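Local coordinates for protein ricin B-related lectin (Polyporus squamosus, PDB 5MUA) that binds galactose through a ricin-type beta-trefoil domain and, as a papain-like chimerolectin, probably also acts as a calcium-dependent cysteine protease, at residues G68-H76 with I84-Q95; L149-L160 with S172-V181. All blocks are in the same frame, centred on the assembly; numbering follows the deposited sequence.

Interaction 1. Residues G68-H76 with I84-Q95. With GAL (beta-D-galactopyranose), chain J.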
loop_
_atom_site.group_PDB
_atom_site.type_symbol
_atom_site.label_atom_id
_atom_site.label_comp_id
_atom_site.label_asym_id
_atom_site.label_seq_id
_atom_site.Cartn_x
_atom_site.Cartn_y
_atom_site.Cartn_z
ATOM N N GLY B 68 -19.020 -11.439 -10.995
ATOM C CA GLY B 68 -18.242 -12.596 -11.448
ATOM C C GLY B 68 -18.967 -13.537 -12.394
ATOM O O GLY B 68 -18.322 -14.405 -13.017
ATOM N N SER B 69 -20.289 -13.406 -12.446
ATOM C CA SER B 69 -21.200 -14.224 -13.266
ATOM C C SER B 69 -20.883 -13.957 -14.772
ATOM O O SER B 69 -20.494 -12.865 -15.189
ATOM C CB SER B 69 -22.658 -13.738 -13.046
ATOM O OG SER B 69 -23.051 -13.790 -11.728
ATOM N N TYR B 70 -21.110 -14.976 -15.569
ATOM C CA TYR B 70 -20.966 -14.922 -17.017
ATOM C C TYR B 70 -22.318 -14.709 -17.697
ATOM O O TYR B 70 -23.299 -15.382 -17.387
ATOM C CB TYR B 70 -20.333 -16.224 -17.529
ATOM C CG TYR B 70 -18.852 -16.299 -17.155
ATOM C CD1 TYR B 70 -18.441 -16.604 -15.854
ATOM C CD2 TYR B 70 -17.856 -15.992 -18.092
ATOM C CE1 TYR B 70 -17.115 -16.610 -15.501
ATOM C CE2 TYR B 70 -16.518 -16.093 -17.775
ATOM C CZ TYR B 70 -16.152 -16.381 -16.471
ATOM O OH TYR B 70 -14.848 -16.355 -16.151
ATOM N N MET B 71 -22.328 -13.832 -18.678
ATOM C CA MET B 71 -23.524 -13.613 -19.549
ATOM C C MET B 71 -23.814 -14.947 -20.247
ATOM O O MET B 71 -22.926 -15.562 -20.869
ATOM C CB MET B 71 -23.270 -12.562 -20.549
ATOM C CG MET B 71 -24.502 -12.185 -21.351
ATOM S SD MET B 71 -24.071 -10.897 -22.623
ATOM C CE MET B 71 -24.165 -9.352 -21.714
ATOM N N ASP B 72 -25.046 -15.414 -20.103
ATOM C CA ASP B 72 -25.378 -16.799 -20.423
ATOM C C ASP B 72 -26.791 -16.795 -21.063
ATOM O O ASP B 72 -27.710 -16.109 -20.593
ATOM C CB ASP B 72 -25.293 -17.587 -19.086
ATOM C CG ASP B 72 -25.875 -19.054 -19.146
ATOM O OD1 ASP B 72 -27.086 -19.223 -19.488
ATOM O OD2 ASP B 72 -25.135 -19.953 -18.679
ATOM N N LEU B 73 -26.936 -17.550 -22.152
ATOM C CA LEU B 73 -28.231 -17.667 -22.821
ATOM C C LEU B 73 -28.955 -18.872 -22.152
ATOM O O LEU B 73 -28.507 -20.037 -22.282
ATOM C CB LEU B 73 -28.043 -17.887 -24.315
ATOM C CG LEU B 73 -29.346 -17.978 -25.103
ATOM C CD1 LEU B 73 -30.189 -16.691 -25.039
ATOM C CD2 LEU B 73 -28.971 -18.187 -26.542
ATOM N N ALA B 74 -29.977 -18.568 -21.370
ATOM C CA ALA B 74 -30.608 -19.514 -20.456
ATOM C C ALA B 74 -31.014 -20.785 -21.129
ATOM O O ALA B 74 -31.686 -20.796 -22.193
ATOM C CB ALA B 74 -31.845 -18.871 -19.753
ATOM N N GLY B 75 -30.543 -21.888 -20.594
ATOM C CA GLY B 75 -30.941 -23.187 -21.097
ATOM C C GLY B 75 -30.456 -23.533 -22.511
ATOM O O GLY B 75 -30.920 -24.531 -23.124
ATOM N N HIS B 76 -29.481 -22.797 -23.026
ATOM C CA HIS B 76 -28.928 -22.951 -24.352
ATOM C C HIS B 76 -30.014 -22.771 -25.444
ATOM O O HIS B 76 -29.818 -23.247 -26.554
ATOM C CB HIS B 76 -28.259 -24.339 -24.563
ATOM C CG HIS B 76 -27.369 -24.763 -23.440
ATOM N ND1 HIS B 76 -26.001 -24.794 -23.572
ATOM C CD2 HIS B 76 -27.652 -25.258 -22.219
ATOM C CE1 HIS B 76 -25.477 -25.209 -22.431
ATOM N NE2 HIS B 76 -26.462 -25.456 -21.589
ATOM N N ILE B 84 -31.549 -13.790 -20.993
ATOM C CA ILE B 84 -30.091 -13.641 -20.916
ATOM C C ILE B 84 -29.822 -13.398 -19.411
ATOM O O ILE B 84 -30.361 -12.468 -18.851
ATOM C CB ILE B 84 -29.537 -12.437 -21.716
ATOM C CG1 ILE B 84 -29.898 -12.490 -23.205
ATOM C CG2 ILE B 84 -28.018 -12.322 -21.514
ATOM C CD1 ILE B 84 -29.297 -13.641 -23.964
ATOM N N ILE B 85 -28.979 -14.227 -18.802
ATOM C CA ILE B 85 -28.770 -14.244 -17.363
ATOM C C ILE B 85 -27.275 -14.161 -17.080
ATOM O O ILE B 85 -26.438 -14.286 -17.993
ATOM C CB ILE B 85 -29.378 -15.537 -16.753
ATOM C CG1 ILE B 85 -28.689 -16.805 -17.278
ATOM C CG2 ILE B 85 -30.885 -15.586 -17.021
ATOM C CD1 ILE B 85 -29.161 -18.134 -16.704
ATOM N N GLY B 86 -26.944 -14.042 -15.793
ATOM C CA GLY B 86 -25.603 -14.230 -15.310
ATOM C C GLY B 86 -25.494 -15.593 -14.630
ATOM O O GLY B 86 -26.356 -15.948 -13.848
ATOM N N TYR B 87 -24.527 -16.408 -15.016
ATOM C CA TYR B 87 -24.438 -17.781 -14.505
ATOM C C TYR B 87 -22.955 -18.055 -14.175
ATOM O O TYR B 87 -22.050 -17.442 -14.754
ATOM C CB TYR B 87 -24.938 -18.737 -15.560
ATOM C CG TYR B 87 -25.455 -20.054 -15.067
ATOM C CD1 TYR B 87 -26.717 -20.167 -14.446
ATOM C CD2 TYR B 87 -24.721 -21.203 -15.231
ATOM C CE1 TYR B 87 -27.186 -21.371 -13.973
ATOM C CE2 TYR B 87 -25.195 -22.414 -14.752
ATOM C CZ TYR B 87 -26.452 -22.477 -14.158
ATOM O OH TYR B 87 -26.932 -23.687 -13.735
ATOM N N ARG B 88 -22.731 -19.022 -13.313
ATOM C CA ARG B 88 -21.383 -19.512 -13.043
ATOM C C ARG B 88 -20.751 -20.022 -14.321
ATOM O O ARG B 88 -21.464 -20.498 -15.240
ATOM C CB ARG B 88 -21.411 -20.620 -11.993
ATOM C CG ARG B 88 -22.036 -21.912 -12.495
ATOM C CD ARG B 88 -22.215 -22.989 -11.401
ATOM N NE ARG B 88 -22.860 -24.153 -11.991
ATOM C CZ ARG B 88 -22.292 -25.053 -12.794
ATOM N NH1 ARG B 88 -21.000 -25.022 -13.084
ATOM N NH2 ARG B 88 -23.033 -26.043 -13.295
ATOM N N PRO B 89 -19.434 -19.956 -14.403
ATOM C CA PRO B 89 -18.798 -20.421 -15.605
ATOM C C PRO B 89 -18.982 -21.902 -15.869
ATOM O O PRO B 89 -18.741 -22.743 -14.976
ATOM C CB PRO B 89 -17.295 -20.142 -15.359
ATOM C CG PRO B 89 -17.141 -19.950 -13.882
ATOM C CD PRO B 89 -18.462 -19.332 -13.454
ATOM N N THR B 90 -19.367 -22.260 -17.100
ATOM C CA THR B 90 -19.523 -23.671 -17.444
ATOM C C THR B 90 -18.577 -24.131 -18.558
ATOM O O THR B 90 -18.527 -25.324 -18.840
ATOM C CB THR B 90 -20.972 -23.927 -17.909
ATOM O OG1 THR B 90 -21.190 -23.157 -19.075
ATOM C CG2 THR B 90 -21.982 -23.611 -16.794
ATOM N N GLY B 91 -17.948 -23.217 -19.303
ATOM C CA GLY B 91 -17.281 -23.576 -20.529
ATOM C C GLY B 91 -18.253 -23.863 -21.691
ATOM O O GLY B 91 -17.810 -24.208 -22.759
ATOM N N GLY B 92 -19.562 -23.702 -21.502
ATOM C CA GLY B 92 -20.534 -24.037 -22.551
ATOM C C GLY B 92 -20.542 -22.971 -23.647
ATOM O O GLY B 92 -20.187 -21.795 -23.438
ATOM N N ASP B 93 -21.032 -23.358 -24.811
ATOM C CA ASP B 93 -21.078 -22.462 -25.939
ATOM C C ASP B 93 -22.179 -21.373 -25.781
ATOM O O ASP B 93 -22.168 -20.348 -26.521
ATOM C CB ASP B 93 -21.282 -23.247 -27.198
ATOM C CG ASP B 93 -19.981 -23.845 -27.704
ATOM O OD1 ASP B 93 -18.891 -23.430 -27.267
ATOM O OD2 ASP B 93 -20.091 -24.678 -28.586
ATOM N N ASN B 94 -23.096 -21.607 -24.847
ATOM C CA ASN B 94 -24.124 -20.592 -24.503
ATOM C C ASN B 94 -23.582 -19.535 -23.544
ATOM O O ASN B 94 -24.332 -18.703 -23.048
ATOM C CB ASN B 94 -25.382 -21.222 -23.903
ATOM C CG ASN B 94 -25.140 -21.804 -22.491
ATOM O OD1 ASN B 94 -24.090 -22.414 -22.236
ATOM N ND2 ASN B 94 -26.090 -21.603 -21.597
ATOM N N GLN B 95 -22.313 -19.585 -23.202
ATOM C CA GLN B 95 -21.585 -18.435 -22.568
ATOM C C GLN B 95 -20.508 -17.820 -23.463
ATOM O O GLN B 95 -19.668 -17.030 -22.997
ATOM C CB GLN B 95 -20.951 -18.868 -21.217
ATOM C CG GLN B 95 -22.023 -19.416 -20.274
ATOM C CD GLN B 95 -21.484 -19.787 -18.932
ATOM O OE1 GLN B 95 -20.236 -19.857 -18.735
ATOM N NE2 GLN B 95 -22.392 -19.909 -17.953
HETATM C C1 GAL J . -28.649 -24.690 -18.104
HETATM C C2 GAL J . -27.393 -24.137 -18.775
HETATM C C3 GAL J . -26.739 -22.994 -18.027
HETATM C C4 GAL J . -27.814 -21.955 -17.672
HETATM C C5 GAL J . -29.026 -22.636 -16.981
HETATM C C6 GAL J . -30.189 -21.701 -16.723
HETATM O O1 GAL J . -29.237 -25.535 -19.051
HETATM O O2 GAL J . -26.438 -25.207 -18.881
HETATM O O3 GAL J . -25.672 -22.491 -18.872
HETATM O O4 GAL J . -28.213 -21.344 -18.927
HETATM O O5 GAL J . -29.561 -23.686 -17.804
HETATM O O6 GAL J . -31.170 -22.407 -15.983
HETATM O O HOH W 1 -20.053 -15.168 -21.155
HETATM O O HOH W 2 -23.763 -24.449 -24.864
#
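The galactose site of this ricin-type beta-trefoil is built where Asp72, on the antiparallel hairpin of strands 70-73 and 84-87, meets Tyr87, Asn94 and Gln95. Asp72 is the hub. Its two carboxylate oxygens accept from adjacent hydroxyls of the sugar: OD1 takes O4, and OD2 takes O3 at 2.6 Å. Gln95 NE2 comes in on the anti lone pair of OD2 at 2.8 Å, with its amide plane turned 72° from the carboxylate. The other proton of Gln95 NE2 goes to Arg88 O, while Gln95 OE1 receives Thr90 N, so the amide is fixed and acts as a second-shell brace for the aspartate. Asn94, by contrast, touches the sugar itself: its ND2 donates to Leu73 O at 3.0 Å and to galactose O3 at 2.9 Å. With CG lodged between the backbone N and the carbonyl carbon (chi1 70°), the same amide lies stacked on one face of the His76 ring, off-centre and 25° from parallel. That ring reaches the sugar edge-on, NE2 to O2 at 2.7 Å. Gly75 N donates to O4. Tyr87 closes the site by laying its ring face under the sugar, C4 sitting 3.6 Å above its centre. Polar grips on O2, O3 and O4 combined with stacking over C3, C4 and C5 are consistent with a pocket that senses the axial O4, held by Asp72 OD1 and Gly75 N.

Interaction 2. Residues L149-L160 with S172-V181. With CA (calcium ion), chain E; CA (calcium ion), chain D; E64 (N-[N-[1-hydroxycarboxyethyl-carbonyl]leucylamino-butyl]-guanidine), chain F.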
loop_
_atom_site.group_PDB
_atom_site.type_symbol
_atom_site.label_atom_id
_atom_site.label_comp_id
_atom_site.label_asym_id
_atom_site.label_seq_id
_atom_site.Cartn_x
_atom_site.Cartn_y
_atom_site.Cartn_z
ATOM N N LEU B 149 -13.190 0.860 -21.265
ATOM C CA LEU B 149 -12.876 1.480 -19.982
ATOM C C LEU B 149 -11.552 0.978 -19.457
ATOM O O LEU B 149 -11.180 1.316 -18.314
ATOM C CB LEU B 149 -13.989 1.135 -19.010
ATOM C CG LEU B 149 -15.374 1.506 -19.534
ATOM C CD1 LEU B 149 -16.400 1.051 -18.552
ATOM C CD2 LEU B 149 -15.560 3.003 -19.759
ATOM N N SER B 150 -10.867 0.110 -20.188
ATOM C CA SER B 150 -9.603 -0.516 -19.771
ATOM C C SER B 150 -8.426 -0.072 -20.638
ATOM O O SER B 150 -8.614 0.465 -21.732
ATOM C CB SER B 150 -9.686 -2.059 -19.881
ATOM O OG SER B 150 -10.148 -2.437 -21.149
ATOM N N GLN B 151 -7.216 -0.270 -20.096
ATOM C CA GLN B 151 -5.964 -0.081 -20.761
ATOM C C GLN B 151 -5.084 -1.252 -20.428
ATOM O O GLN B 151 -5.154 -1.758 -19.329
ATOM C CB GLN B 151 -5.289 1.198 -20.299
ATOM C CG GLN B 151 -6.015 2.418 -20.697
ATOM C CD GLN B 151 -5.802 2.735 -22.174
ATOM O OE1 GLN B 151 -4.810 3.365 -22.543
ATOM N NE2 GLN B 151 -6.698 2.249 -23.028
ATOM N N THR B 152 -4.315 -1.703 -21.400
ATOM C CA THR B 152 -3.261 -2.673 -21.121
ATOM C C THR B 152 -2.093 -2.053 -20.381
ATOM O O THR B 152 -1.938 -0.828 -20.301
ATOM C CB THR B 152 -2.741 -3.385 -22.376
ATOM O OG1 THR B 152 -1.988 -2.470 -23.165
ATOM C CG2 THR B 152 -3.924 -3.967 -23.210
ATOM N N GLY B 153 -1.319 -2.925 -19.748
ATOM C CA GLY B 153 -0.057 -2.480 -19.136
ATOM C C GLY B 153 0.754 -1.717 -20.153
ATOM O O GLY B 153 1.222 -0.615 -19.853
ATOM N N ALA B 154 0.918 -2.273 -21.368
ATOM C CA ALA B 154 1.721 -1.605 -22.419
ATOM C C ALA B 154 1.080 -0.267 -22.751
ATOM O O ALA B 154 1.770 0.724 -22.947
ATOM C CB ALA B 154 1.877 -2.497 -23.700
ATOM N N ASN B 155 -0.249 -0.226 -22.874
ATOM C CA ASN B 155 -0.925 1.072 -23.136
ATOM C C ASN B 155 -0.565 2.149 -22.090
ATOM O O ASN B 155 -0.257 3.291 -22.450
ATOM C CB ASN B 155 -2.446 1.019 -23.060
ATOM C CG ASN B 155 -3.117 0.232 -24.153
ATOM O OD1 ASN B 155 -4.217 -0.218 -23.917
ATOM N ND2 ASN B 155 -2.503 0.097 -25.339
ATOM N N VAL B 156 -0.684 1.819 -20.794
ATOM C CA VAL B 156 -0.428 2.802 -19.729
ATOM C C VAL B 156 1.082 3.188 -19.750
ATOM O O VAL B 156 1.420 4.372 -19.634
ATOM C CB VAL B 156 -0.914 2.288 -18.338
ATOM C CG1 VAL B 156 -0.568 3.309 -17.294
ATOM C CG2 VAL B 156 -2.394 1.957 -18.292
ATOM N N HIS B 157 1.974 2.233 -19.927
ATOM C CA HIS B 157 3.415 2.532 -20.007
ATOM C C HIS B 157 3.732 3.573 -21.091
ATOM O O HIS B 157 4.433 4.589 -20.821
ATOM C CB HIS B 157 4.235 1.249 -20.158
ATOM C CG HIS B 157 5.709 1.471 -20.361
ATOM N ND1 HIS B 157 6.532 2.001 -19.386
ATOM C CD2 HIS B 157 6.504 1.216 -21.425
ATOM C CE1 HIS B 157 7.775 2.037 -19.829
ATOM N NE2 HIS B 157 7.787 1.573 -21.069
ATOM N N ALA B 158 3.172 3.368 -22.286
ATOM C CA ALA B 158 3.331 4.318 -23.341
ATOM C C ALA B 158 2.787 5.688 -22.970
ATOM O O ALA B 158 3.454 6.712 -23.149
ATOM C CB ALA B 158 2.708 3.830 -24.653
ATOM N N THR B 159 1.597 5.710 -22.419
ATOM C CA THR B 159 1.017 6.932 -21.960
ATOM C C THR B 159 1.947 7.662 -20.967
ATOM O O THR B 159 2.239 8.870 -21.100
ATOM C CB THR B 159 -0.363 6.635 -21.380
ATOM O OG1 THR B 159 -1.208 6.368 -22.514
ATOM C CG2 THR B 159 -0.938 7.809 -20.642
ATOM N N LEU B 160 2.433 6.889 -20.035
ATOM C CA LEU B 160 3.283 7.408 -18.962
ATOM C C LEU B 160 4.583 7.964 -19.528
ATOM O O LEU B 160 4.955 9.109 -19.232
ATOM C CB LEU B 160 3.563 6.286 -17.980
ATOM C CG LEU B 160 4.469 6.595 -16.834
ATOM C CD1 LEU B 160 3.906 7.699 -15.943
ATOM C CD2 LEU B 160 4.664 5.303 -16.079
ATOM N N SER B 172 9.969 3.321 -14.321
ATOM C CA SER B 172 8.735 2.834 -13.859
ATOM C C SER B 172 8.721 1.307 -13.964
ATOM O O SER B 172 9.529 0.709 -14.712
ATOM C CB SER B 172 7.604 3.435 -14.673
ATOM O OG SER B 172 7.782 3.139 -16.032
ATOM N N TYR B 173 7.779 0.734 -13.219
ATOM C CA TYR B 173 7.628 -0.713 -13.060
ATOM C C TYR B 173 6.156 -1.057 -13.142
ATOM O O TYR B 173 5.335 -0.394 -12.519
ATOM C CB TYR B 173 8.216 -1.075 -11.721
ATOM C CG TYR B 173 9.684 -0.664 -11.611
ATOM C CD1 TYR B 173 10.698 -1.429 -12.208
ATOM C CD2 TYR B 173 10.024 0.531 -11.048
ATOM C CE1 TYR B 173 12.016 -1.044 -12.132
ATOM C CE2 TYR B 173 11.328 0.953 -11.017
ATOM C CZ TYR B 173 12.306 0.153 -11.555
ATOM O OH TYR B 173 13.599 0.599 -11.494
ATOM N N LEU B 174 5.828 -2.086 -13.915
ATOM C CA LEU B 174 4.481 -2.435 -14.218
ATOM C C LEU B 174 4.153 -3.675 -13.402
ATOM O O LEU B 174 5.018 -4.558 -13.274
ATOM C CB LEU B 174 4.411 -2.745 -15.758
ATOM C CG LEU B 174 3.307 -3.600 -16.352
ATOM C CD1 LEU B 174 2.095 -2.686 -16.372
ATOM C CD2 LEU B 174 3.590 -4.081 -17.776
ATOM N N SER B 175 2.931 -3.751 -12.897
ATOM C CA SER B 175 2.428 -4.791 -12.038
ATOM C C SER B 175 1.514 -5.844 -12.683
ATOM O O SER B 175 1.596 -6.999 -12.342
ATOM C CB SER B 175 1.697 -4.157 -10.848
ATOM O OG SER B 175 2.577 -3.261 -10.209
ATOM N N ASP B 176 0.632 -5.396 -13.574
ATOM C CA ASP B 176 -0.446 -6.193 -14.127
ATOM C C ASP B 176 -0.555 -5.967 -15.625
ATOM O O ASP B 176 0.128 -5.138 -16.178
ATOM C CB ASP B 176 -1.748 -5.871 -13.422
ATOM C CG ASP B 176 -1.684 -6.225 -11.905
ATOM O OD1 ASP B 176 -1.510 -7.420 -11.589
ATOM O OD2 ASP B 176 -1.806 -5.307 -11.076
ATOM N N GLY B 177 -1.380 -6.775 -16.245
ATOM C CA GLY B 177 -1.566 -6.734 -17.698
ATOM C C GLY B 177 -2.735 -5.925 -18.230
ATOM O O GLY B 177 -2.649 -5.405 -19.343
ATOM N N LEU B 178 -3.855 -5.906 -17.507
ATOM C CA LEU B 178 -5.073 -5.284 -17.972
ATOM C C LEU B 178 -5.606 -4.473 -16.833
ATOM O O LEU B 178 -5.774 -4.993 -15.723
ATOM C CB LEU B 178 -6.114 -6.343 -18.346
ATOM C CG LEU B 178 -7.446 -5.762 -18.868
ATOM C CD1 LEU B 178 -7.244 -4.985 -20.177
ATOM C CD2 LEU B 178 -8.530 -6.863 -19.002
ATOM N N TYR B 179 -5.794 -3.192 -17.092
ATOM C CA TYR B 179 -6.253 -2.272 -16.049
ATOM C C TYR B 179 -7.652 -1.707 -16.310
ATOM O O TYR B 179 -7.913 -1.204 -17.409
ATOM C CB TYR B 179 -5.289 -1.103 -15.953
ATOM C CG TYR B 179 -3.975 -1.473 -15.390
ATOM C CD1 TYR B 179 -3.783 -1.522 -14.045
ATOM C CD2 TYR B 179 -2.917 -1.923 -16.237
ATOM C CE1 TYR B 179 -2.557 -1.899 -13.496
ATOM C CE2 TYR B 179 -1.669 -2.237 -15.701
ATOM C CZ TYR B 179 -1.508 -2.231 -14.314
ATOM O OH TYR B 179 -0.309 -2.583 -13.770
ATOM N N LEU B 180 -8.477 -1.658 -15.271
ATOM C CA LEU B 180 -9.685 -0.809 -15.245
ATOM C C LEU B 180 -9.287 0.612 -14.897
ATOM O O LEU B 180 -8.519 0.861 -13.957
ATOM C CB LEU B 180 -10.741 -1.284 -14.275
ATOM C CG LEU B 180 -11.990 -0.394 -14.083
ATOM C CD1 LEU B 180 -12.717 -0.377 -15.447
ATOM C CD2 LEU B 180 -12.882 -1.032 -13.011
ATOM N N VAL B 181 -9.786 1.536 -15.679
ATOM C CA VAL B 181 -9.557 2.963 -15.434
ATOM C C VAL B 181 -10.769 3.418 -14.630
ATOM O O VAL B 181 -11.918 3.356 -15.084
ATOM C CB VAL B 181 -9.447 3.768 -16.762
ATOM C CG1 VAL B 181 -9.429 5.275 -16.521
ATOM C CG2 VAL B 181 -8.241 3.347 -17.580
HETATM CA CA CA E . 0.388 -8.697 -11.183
HETATM CA CA CA D . -2.275 -6.820 -9.143
HETATM C C1 E64 F . 2.331 -13.573 -8.214
HETATM O O1 E64 F . 3.021 -14.550 -7.850
HETATM O O2 E64 F . 1.151 -13.406 -7.898
HETATM C C2 E64 F . 3.046 -12.470 -8.960
HETATM C C3 E64 F . 2.179 -12.102 -10.175
HETATM O O3 E64 F . 2.309 -13.303 -11.018
HETATM C C4 E64 F . 2.745 -10.949 -10.925
HETATM O O4 E64 F . 2.202 -9.870 -11.016
HETATM N N1 E64 F . 3.853 -11.173 -11.556
HETATM C C6 E64 F . 4.626 -10.317 -12.431
HETATM C C7 E64 F . 5.675 -9.375 -11.836
HETATM C C8 E64 F . 5.478 -8.899 -10.403
HETATM C C9 E64 F . 4.625 -7.633 -10.599
HETATM C C10 E64 F . 6.888 -8.593 -9.895
HETATM C C11 E64 F . 4.816 -10.666 -13.923
HETATM O O5 E64 F . 5.341 -11.774 -14.053
HETATM N N2 E64 F . 4.505 -9.845 -14.975
HETATM C C12 E64 F . 3.698 -8.617 -15.015
HETATM C C13 E64 F . 4.376 -7.314 -14.620
HETATM C C14 E64 F . 4.990 -6.663 -15.802
HETATM C C15 E64 F . 6.315 -7.265 -16.134
HETATM N N3 E64 F . 7.176 -6.191 -16.484
HETATM C C16 E64 F . 7.107 -5.686 -17.699
HETATM N N4 E64 F . 7.629 -4.509 -17.978
HETATM N N5 E64 F . 6.425 -6.359 -18.605
HETATM O O HOH W 3 -3.308 -4.775 -8.580
HETATM O O HOH W 4 0.202 -9.750 -13.346
#
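Gln151 and Tyr179 form the central hydrogen-bonded pair of two antiparallel strands, and the packing around them is close. Tyr179 N reaches Gln151 O at 2.7 Å, and Gln151 N returns a bond to Tyr179 O. Val181 N to Leu149 O extends the pairing at one end, Gly153 N to Gly177 O at the other. On the Gln151 face, Gln151 CG runs alongside Val181 CG2 at 3.9 Å; the glutamine then bends back at chi2, and its NE2 donates to Ser150 O. The Tyr179 ring leans along the strand with its edge against the turn into the helix: CE2 lies 3.8 Å from Gly153 CA. Leu174 CD1 approaches the same CA at 3.5 Å, so both side chains pack against the same side of this glycine.

Here strand 144-152 of the trefoil passes directly into helix 153-162, and Thr152 is the N-cap. Thr152 OG1 accepts from Asn155 N while Asn155 OD1 accepts from Thr152 N, a capping box.

Further along the helix the fit slackens. Leu160 CD2 merely touches Ser172 CB, and Ser172 OG lies 3.8 Å from His157 ND1 at the ring edge; both Ser172 and His157 are partly exposed. Gly177, at the other border, is exposed.

The loop 174-177 faces away from the helix at Asp176 and toward the second subunit. Asp176 N donates to Tyr179 OH, which ties the loop to the packed ring. Asp176 OD1 bridges both calcium ions, 2.3 Å from the one that Ser175 O and E64 O4 also bind, and OD2 adds to the other. Glu204, Asp207, Asp209 and Asp210 of the second subunit supply further ligands, while Leu174 CG lies 3.5 Å from E64 C14.

In the fold
The two contacts follow one another along the chain, and their centres lie 29 Å apart with nearest atoms about 12 Å from each other, so neither touches the other. Interaction 1 lies wholly within the lectin portion. Interaction 2 is a seam: strand 144-152 pairs with trefoil strand 7-13 on one side and with strand 178-180 on the other. There the chain also meets the second subunit, whose Trp201, Cys208 and His248 hold the E64 inhibitor. Sugar recognition and the inhibitor-bound, calcium-linked pocket are thus separate sites in a two-chain assembly.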